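Local atomic coordinates of putative methylthioribose-1-phosphate isomerase (Pyrococcus horikoshii OT3, PDB entry 6A34), a protein that probably catalyses the interconversion of 5-methylthioribose 1-phosphate and 5-methylthioribulose 1-phosphate in the methionine salvage pathway. Residues Arg15-Lys20 with Ala66-Ala71; Asn252-Asn257 with Thr326-Leu331; Pro274-Ala279 with Gly333-Arg338. All blocks are in the same frame, centred on the assembly; numbering follows the deposited sequence.

Contact 1 of 3, residues Arg15-Lys20 with Ala66-Ala71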
# COMPACT_ATOMS: atom_id res chain seq x y z
N ARG A 15 -25.30 2.66 -16.67
CA ARG A 15 -24.24 3.48 -17.16
C ARG A 15 -23.83 4.45 -16.05
O ARG A 15 -24.63 4.85 -15.22
CB ARG A 15 -24.66 4.14 -18.48
CG ARG A 15 -24.35 3.27 -19.69
CD ARG A 15 -25.23 3.27 -20.91
NE ARG A 15 -24.65 4.13 -21.90
CZ ARG A 15 -24.66 4.01 -23.24
NH1 ARG A 15 -24.44 5.11 -23.92
NH2 ARG A 15 -24.83 2.88 -23.88
N THR A 16 -22.53 4.74 -16.02
CA THR A 16 -21.89 5.66 -15.09
C THR A 16 -22.49 7.06 -15.25
O THR A 16 -22.61 7.79 -14.29
CB THR A 16 -20.37 5.69 -15.33
OG1 THR A 16 -19.88 4.37 -15.08
CG2 THR A 16 -19.65 6.71 -14.50
N VAL A 17 -22.80 7.39 -16.50
CA VAL A 17 -23.44 8.62 -16.92
C VAL A 17 -24.43 8.23 -18.02
O VAL A 17 -24.03 7.50 -18.96
CB VAL A 17 -22.43 9.65 -17.47
CG1 VAL A 17 -23.09 10.98 -17.78
CG2 VAL A 17 -21.26 9.87 -16.54
N GLU A 18 -25.66 8.77 -17.92
CA GLU A 18 -26.79 8.51 -18.86
C GLU A 18 -27.53 9.84 -19.12
O GLU A 18 -27.55 10.76 -18.26
CB GLU A 18 -27.74 7.47 -18.24
CG GLU A 18 -28.20 6.34 -19.14
CD GLU A 18 -28.80 5.21 -18.31
OE1 GLU A 18 -29.66 5.53 -17.45
OE2 GLU A 18 -28.36 4.02 -18.44
N TYR A 19 -28.13 9.97 -20.31
CA TYR A 19 -28.99 11.13 -20.63
C TYR A 19 -30.36 10.62 -21.07
O TYR A 19 -30.45 9.83 -22.00
CB TYR A 19 -28.37 12.02 -21.70
CG TYR A 19 -29.15 13.26 -22.00
CD1 TYR A 19 -29.24 14.29 -21.07
CD2 TYR A 19 -29.80 13.44 -23.21
CE1 TYR A 19 -29.97 15.43 -21.32
CE2 TYR A 19 -30.51 14.60 -23.49
CZ TYR A 19 -30.59 15.59 -22.54
OH TYR A 19 -31.29 16.73 -22.79
N LYS A 20 -31.41 11.09 -20.37
CA LYS A 20 -32.78 10.57 -20.52
C LYS A 20 -33.73 11.67 -20.04
O LYS A 20 -33.46 12.30 -19.04
CB LYS A 20 -32.89 9.28 -19.69
CG LYS A 20 -34.20 8.50 -19.80
CD LYS A 20 -34.24 7.21 -18.96
CE LYS A 20 -34.23 7.40 -17.45
NZ LYS A 20 -32.96 6.97 -16.81
N ALA A 66 -19.96 15.89 -19.92
CA ALA A 66 -19.84 17.25 -20.42
C ALA A 66 -20.64 17.39 -21.72
O ALA A 66 -21.25 18.44 -21.96
CB ALA A 66 -18.40 17.57 -20.68
N GLY A 67 -20.53 16.36 -22.57
CA GLY A 67 -21.22 16.30 -23.81
C GLY A 67 -22.72 16.30 -23.58
O GLY A 67 -23.43 16.97 -24.29
N PHE A 68 -23.19 15.53 -22.59
CA PHE A 68 -24.61 15.50 -22.25
C PHE A 68 -25.06 16.80 -21.59
O PHE A 68 -26.24 17.04 -21.53
CB PHE A 68 -24.93 14.31 -21.35
CG PHE A 68 -24.95 13.01 -22.09
CD1 PHE A 68 -25.48 12.92 -23.36
CD2 PHE A 68 -24.45 11.86 -21.51
CE1 PHE A 68 -25.52 11.72 -24.04
CE2 PHE A 68 -24.46 10.66 -22.20
CZ PHE A 68 -24.99 10.59 -23.46
N GLY A 69 -24.12 17.59 -21.07
CA GLY A 69 -24.42 18.93 -20.56
C GLY A 69 -24.82 19.88 -21.67
O GLY A 69 -25.67 20.76 -21.47
N LEU A 70 -24.22 19.72 -22.85
CA LEU A 70 -24.62 20.48 -24.03
C LEU A 70 -25.94 19.97 -24.62
O LEU A 70 -26.73 20.75 -25.09
CB LEU A 70 -23.49 20.44 -25.06
CG LEU A 70 -22.21 21.13 -24.59
CD1 LEU A 70 -21.10 20.92 -25.58
CD2 LEU A 70 -22.45 22.62 -24.37
N ALA A 71 -26.14 18.65 -24.63
CA ALA A 71 -27.41 18.06 -25.04
C ALA A 71 -28.52 18.65 -24.17
O ALA A 71 -29.52 19.13 -24.68
CB ALA A 71 -27.36 16.56 -24.90
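With CG of Tyr19 anti to the backbone N (chi1 -176°) and CG of Phe68 anti to its own carbonyl carbon (chi1 -75°), the two side chains cross at a slant, and Tyr19 lays its CB, not its ring, on the face of Phe68. That CB sits 3.6 Å from the centroid of the Phe68 ring, a CH-pi contact over the face but displaced toward the rim, 3.5 Å from Phe68 CD1. The ring planes are only 13° apart, but a centroid separation of 5.6 Å, with one ring displaced along the other, leaves little true stacking. One turn further along the helix, Ala71 CB lies over a face of the Tyr19 ring, 4.2 Å from its centroid. Val17 CG1 meets the edge of Phe68 at CD2, at 4.1 Å. The two segments share no hydrogen bond; Tyr19 OH is instead hydrogen-bonded to Glu75, later in the helix. Phe68 also meets Tyr137 edge-to-face and touches Ala136 and Ala140 of helix 125-157. This is buried strand-on-helix packing: edge strand 17-20 of the N-terminal three-stranded antiparallel sheet runs nearly parallel to residues 66-71 of helix 59-76, the axes of these short segments 9.1 Å apart.

Contact 2 of 3, residues Asn252-Asn257 with Thr326-Leu331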
# COMPACT_ATOMS: atom_id res chain seq x y z
N ASN A 252 6.44 3.72 -28.12
CA ASN A 252 7.26 2.51 -28.00
C ASN A 252 6.58 1.51 -27.05
O ASN A 252 7.15 0.50 -26.73
CB ASN A 252 8.66 2.82 -27.47
CG ASN A 252 8.63 3.28 -26.02
OD1 ASN A 252 7.58 3.61 -25.47
ND2 ASN A 252 9.79 3.34 -25.40
N GLY A 253 5.39 1.84 -26.54
CA GLY A 253 4.65 0.94 -25.67
C GLY A 253 4.83 1.21 -24.18
O GLY A 253 4.06 0.67 -23.39
N ASP A 254 5.82 2.03 -23.80
CA ASP A 254 5.92 2.51 -22.40
C ASP A 254 4.55 3.09 -22.05
O ASP A 254 3.89 3.66 -22.93
CB ASP A 254 7.03 3.55 -22.17
CG ASP A 254 8.44 3.10 -22.50
OD1 ASP A 254 8.64 1.90 -22.75
OD2 ASP A 254 9.34 3.98 -22.56
N PHE A 255 4.10 2.91 -20.81
CA PHE A 255 2.84 3.53 -20.42
C PHE A 255 2.88 4.03 -18.97
O PHE A 255 3.59 3.49 -18.12
CB PHE A 255 1.66 2.58 -20.65
CG PHE A 255 1.61 1.37 -19.75
CD1 PHE A 255 2.49 0.32 -19.93
CD2 PHE A 255 0.66 1.27 -18.75
CE1 PHE A 255 2.44 -0.79 -19.10
CE2 PHE A 255 0.63 0.16 -17.93
CZ PHE A 255 1.52 -0.86 -18.08
N ALA A 256 2.09 5.08 -18.75
CA ALA A 256 1.80 5.65 -17.46
C ALA A 256 0.53 5.02 -16.91
O ALA A 256 -0.43 4.81 -17.63
CB ALA A 256 1.65 7.15 -17.61
N ASN A 257 0.54 4.66 -15.63
CA ASN A 257 -0.68 4.16 -14.97
C ASN A 257 -0.53 4.47 -13.49
O ASN A 257 0.55 4.90 -13.07
CB ASN A 257 -0.94 2.68 -15.29
CG ASN A 257 -2.35 2.25 -14.97
OD1 ASN A 257 -3.31 2.90 -15.41
ND2 ASN A 257 -2.51 1.21 -14.15
N THR A 326 5.87 2.44 -16.77
CA THR A 326 6.29 1.09 -16.91
C THR A 326 6.94 0.93 -18.28
O THR A 326 6.27 1.19 -19.29
CB THR A 326 5.06 0.17 -16.77
OG1 THR A 326 4.55 0.27 -15.42
CG2 THR A 326 5.38 -1.27 -17.13
N PRO A 327 8.24 0.54 -18.36
CA PRO A 327 8.91 0.26 -19.64
C PRO A 327 8.21 -0.89 -20.40
O PRO A 327 7.75 -1.87 -19.77
CB PRO A 327 10.36 -0.10 -19.25
CG PRO A 327 10.57 0.55 -17.88
CD PRO A 327 9.19 0.43 -17.24
N HIS A 328 8.16 -0.77 -21.74
CA HIS A 328 7.37 -1.66 -22.61
C HIS A 328 7.80 -3.12 -22.50
O HIS A 328 6.98 -3.98 -22.70
CB HIS A 328 7.40 -1.20 -24.08
CG HIS A 328 8.76 -1.17 -24.67
ND1 HIS A 328 9.38 -2.31 -25.20
CD2 HIS A 328 9.63 -0.15 -24.79
CE1 HIS A 328 10.60 -1.97 -25.60
NE2 HIS A 328 10.77 -0.64 -25.36
N LYS A 329 9.06 -3.39 -22.16
CA LYS A 329 9.60 -4.72 -22.15
C LYS A 329 8.92 -5.65 -21.12
O LYS A 329 8.97 -6.91 -21.24
CB LYS A 329 11.11 -4.66 -21.90
CG LYS A 329 11.54 -4.22 -20.51
CD LYS A 329 13.03 -4.43 -20.24
CE LYS A 329 13.45 -4.04 -18.84
NZ LYS A 329 14.79 -4.56 -18.51
N TYR A 330 8.31 -5.06 -20.10
CA TYR A 330 7.54 -5.79 -19.11
C TYR A 330 6.18 -6.24 -19.65
O TYR A 330 5.51 -7.07 -19.01
CB TYR A 330 7.38 -4.91 -17.86
CG TYR A 330 8.67 -4.61 -17.14
CD1 TYR A 330 9.29 -5.59 -16.40
CD2 TYR A 330 9.28 -3.37 -17.18
CE1 TYR A 330 10.50 -5.39 -15.77
CE2 TYR A 330 10.48 -3.13 -16.51
CZ TYR A 330 11.10 -4.15 -15.80
OH TYR A 330 12.29 -4.00 -15.14
N LEU A 331 5.74 -5.71 -20.81
CA LEU A 331 4.39 -6.04 -21.35
C LEU A 331 4.43 -7.34 -22.16
O LEU A 331 5.24 -7.49 -23.05
CB LEU A 331 3.85 -4.91 -22.22
CG LEU A 331 3.33 -3.69 -21.49
CD1 LEU A 331 3.18 -2.51 -22.44
CD2 LEU A 331 1.99 -3.98 -20.83
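Backbone hydrogen bonds join Phe255 and Thr326 as an antiparallel hydrogen-bonded pair: Thr326 N gives a nearly straight bond to Phe255 O at 2.9 Å, and Phe255 N returns a longer one to Thr326 O at 3.2 Å. Side-chain hydrogen bonds continue the link before strand 255-258 and after strand 323-326. Asp254 OD1 takes the backbone N of His328 at 2.9 Å, on the anti side of the carboxylate, while OD2 receives Asn252 ND2 from above the carboxylate plane and also Gly291 N. Asn252 OD1 accepts from Asp254 N, closing an Asx turn. Planar packing follows: the edge of the His328 ring faces Asp254 OD1, its CD2 3.1 Å away, with ring and carboxylate planes 11° apart. Among apolar contacts, Phe255 CE1 meets Thr326 CG2 at 3.6 Å and Leu331 CD2 at 3.7 Å; with CG between the backbone N and the carbonyl carbon (chi1 68°), the Phe255 side chain lies beside that of Thr326. A CB on Gly253 would press on His328 CB and, at phi 97°, on the preceding carbonyl oxygen. This is a short antiparallel strand pairing in a small mixed sheet that carries Asn257, a predicted substrate-binding residue.

Contact 3 of 3, residues Pro274-Ala279 with Gly333-Arg338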
# COMPACT_ATOMS: atom_id res chain seq x y z
N PRO A 274 2.21 -13.54 -17.15
CA PRO A 274 1.78 -12.64 -18.20
C PRO A 274 1.17 -11.35 -17.62
O PRO A 274 0.44 -11.39 -16.66
CB PRO A 274 0.75 -13.46 -19.00
CG PRO A 274 1.06 -14.88 -18.71
CD PRO A 274 1.71 -14.90 -17.33
N PHE A 275 1.52 -10.23 -18.24
CA PHE A 275 1.22 -8.91 -17.76
C PHE A 275 0.72 -8.07 -18.94
O PHE A 275 1.48 -7.78 -19.88
CB PHE A 275 2.50 -8.33 -17.16
CG PHE A 275 2.37 -6.93 -16.65
CD1 PHE A 275 1.95 -6.68 -15.36
CD2 PHE A 275 2.64 -5.85 -17.46
CE1 PHE A 275 1.83 -5.38 -14.89
CE2 PHE A 275 2.53 -4.56 -16.99
CZ PHE A 275 2.11 -4.32 -15.71
N PHE A 276 -0.54 -7.66 -18.87
CA PHE A 276 -1.19 -6.91 -19.95
C PHE A 276 -1.69 -5.55 -19.48
O PHE A 276 -2.21 -5.41 -18.37
CB PHE A 276 -2.40 -7.66 -20.48
CG PHE A 276 -2.08 -8.95 -21.20
CD1 PHE A 276 -1.95 -10.14 -20.50
CD2 PHE A 276 -1.97 -8.97 -22.58
CE1 PHE A 276 -1.68 -11.32 -21.18
CE2 PHE A 276 -1.71 -10.15 -23.25
CZ PHE A 276 -1.58 -11.33 -22.55
N ALA A 277 -1.58 -4.57 -20.37
CA ALA A 277 -2.28 -3.31 -20.32
C ALA A 277 -3.47 -3.40 -21.28
O ALA A 277 -3.37 -4.05 -22.32
CB ALA A 277 -1.35 -2.18 -20.73
N VAL A 278 -4.57 -2.74 -20.92
CA VAL A 278 -5.75 -2.66 -21.74
C VAL A 278 -6.16 -1.19 -21.77
O VAL A 278 -6.26 -0.55 -20.70
CB VAL A 278 -6.89 -3.58 -21.24
CG1 VAL A 278 -7.17 -3.42 -19.75
CG2 VAL A 278 -8.17 -3.38 -22.04
N ALA A 279 -6.34 -0.65 -22.99
CA ALA A 279 -6.81 0.72 -23.22
C ALA A 279 -7.31 0.89 -24.65
O ALA A 279 -6.87 0.15 -25.53
CB ALA A 279 -5.71 1.68 -22.96
N GLY A 333 1.49 -8.05 -23.80
CA GLY A 333 0.72 -7.47 -24.89
C GLY A 333 -0.09 -6.27 -24.44
O GLY A 333 -0.22 -6.00 -23.24
N ILE A 334 -0.62 -5.54 -25.42
CA ILE A 334 -1.48 -4.41 -25.15
C ILE A 334 -2.85 -4.70 -25.79
O ILE A 334 -2.97 -4.78 -27.01
CB ILE A 334 -0.89 -3.09 -25.69
CG1 ILE A 334 0.45 -2.76 -25.06
CG2 ILE A 334 -1.90 -1.98 -25.50
CD1 ILE A 334 1.10 -1.49 -25.59
N ILE A 335 -3.87 -4.80 -24.94
CA ILE A 335 -5.20 -5.09 -25.37
C ILE A 335 -5.88 -3.76 -25.70
O ILE A 335 -5.97 -2.90 -24.84
CB ILE A 335 -5.97 -5.89 -24.30
CG1 ILE A 335 -5.22 -7.13 -23.86
CG2 ILE A 335 -7.36 -6.24 -24.82
CD1 ILE A 335 -5.61 -7.63 -22.50
N THR A 336 -6.27 -3.60 -26.97
CA THR A 336 -6.97 -2.40 -27.42
C THR A 336 -8.34 -2.78 -27.99
O THR A 336 -8.67 -3.95 -28.15
CB THR A 336 -6.21 -1.62 -28.50
OG1 THR A 336 -6.46 -2.24 -29.75
CG2 THR A 336 -4.73 -1.51 -28.21
N ASP A 337 -9.13 -1.75 -28.30
CA ASP A 337 -10.48 -1.93 -28.84
C ASP A 337 -10.39 -2.31 -30.32
O ASP A 337 -11.43 -2.54 -30.92
CB ASP A 337 -11.32 -0.66 -28.66
CG ASP A 337 -10.75 0.53 -29.41
OD1 ASP A 337 -9.59 0.92 -29.11
OD2 ASP A 337 -11.46 1.06 -30.28
N ARG A 338 -9.17 -2.42 -30.87
CA ARG A 338 -8.98 -2.86 -32.27
C ARG A 338 -8.01 -4.05 -32.33
O ARG A 338 -7.38 -4.26 -33.32
CB ARG A 338 -8.51 -1.68 -33.14
CG ARG A 338 -9.53 -0.54 -33.26
CD ARG A 338 -10.86 -0.97 -33.91
NE ARG A 338 -11.88 0.08 -34.10
CZ ARG A 338 -13.16 -0.13 -34.42
NH1 ARG A 338 -13.60 -1.35 -34.71
NH2 ARG A 338 -14.02 0.88 -34.44
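Strands 275-278 and 333-336 run parallel, the axes of these short segments approaching to 4.6 Å and crossing at -29°, and Ile335 straddles Val278, its N donating to Ala277 O at 2.8 Å, in the carbonyl plane, and its O receiving Ala279 N at 2.9 Å. On the face bearing Phe276, Val278 and Ile335, the isoleucine fits between the other two. Its CD1 rests 3.8 Å from Phe276 CB, and its CB stands 3.9 Å from Val278 CB. These strands are neighbours in the mixed, largely parallel sheet of the Rossmann-like domain, where 275-278 pairs on its other side with 241-244. Helix 125-157 packs on this face, Val157 against Phe276 and Tyr153 against Ile335. With CG anti to the carbonyl carbon (chi1 -67°), the Phe276 ring reaches to Gly333, its CD2 3.5 Å from Gly333 O. An alanine in place of Phe276 is likely to open a gap beside Ile335 CD1 and over Gly333, stripping Val157 of its aromatic neighbour. At the end of strand 333-336, Thr336 OG1 accepts from Arg338 N in an ST turn and is also hydrogen-bonded to Gly339 O, while Asp337 forms a salt bridge with Arg149 of helix 125-157.

Overall arrangement
Contacts 2 and 3 are neighbours, their centres 11 Å apart and their segments alternating along the chain. Leu331 CD2 of contact 2 lies 3.7 Å from Ala277 N of contact 3, and Phe255 CZ lies 4.0 Å from Phe275 CE2, so the small sheet packs on the larger one. Both flank the predicted active site: the side chain of Phe255 is about 7 Å from that of Asp247, the predicted proton donor, and that of Ala279 about 9 Å. Contact 1 stands across the chain's centre, its centre 33 Å from that of contact 2 and 28 Å from that of contact 3; there the side chain of Val17 is about 8 Å from Gly58, a predicted substrate-binding residue.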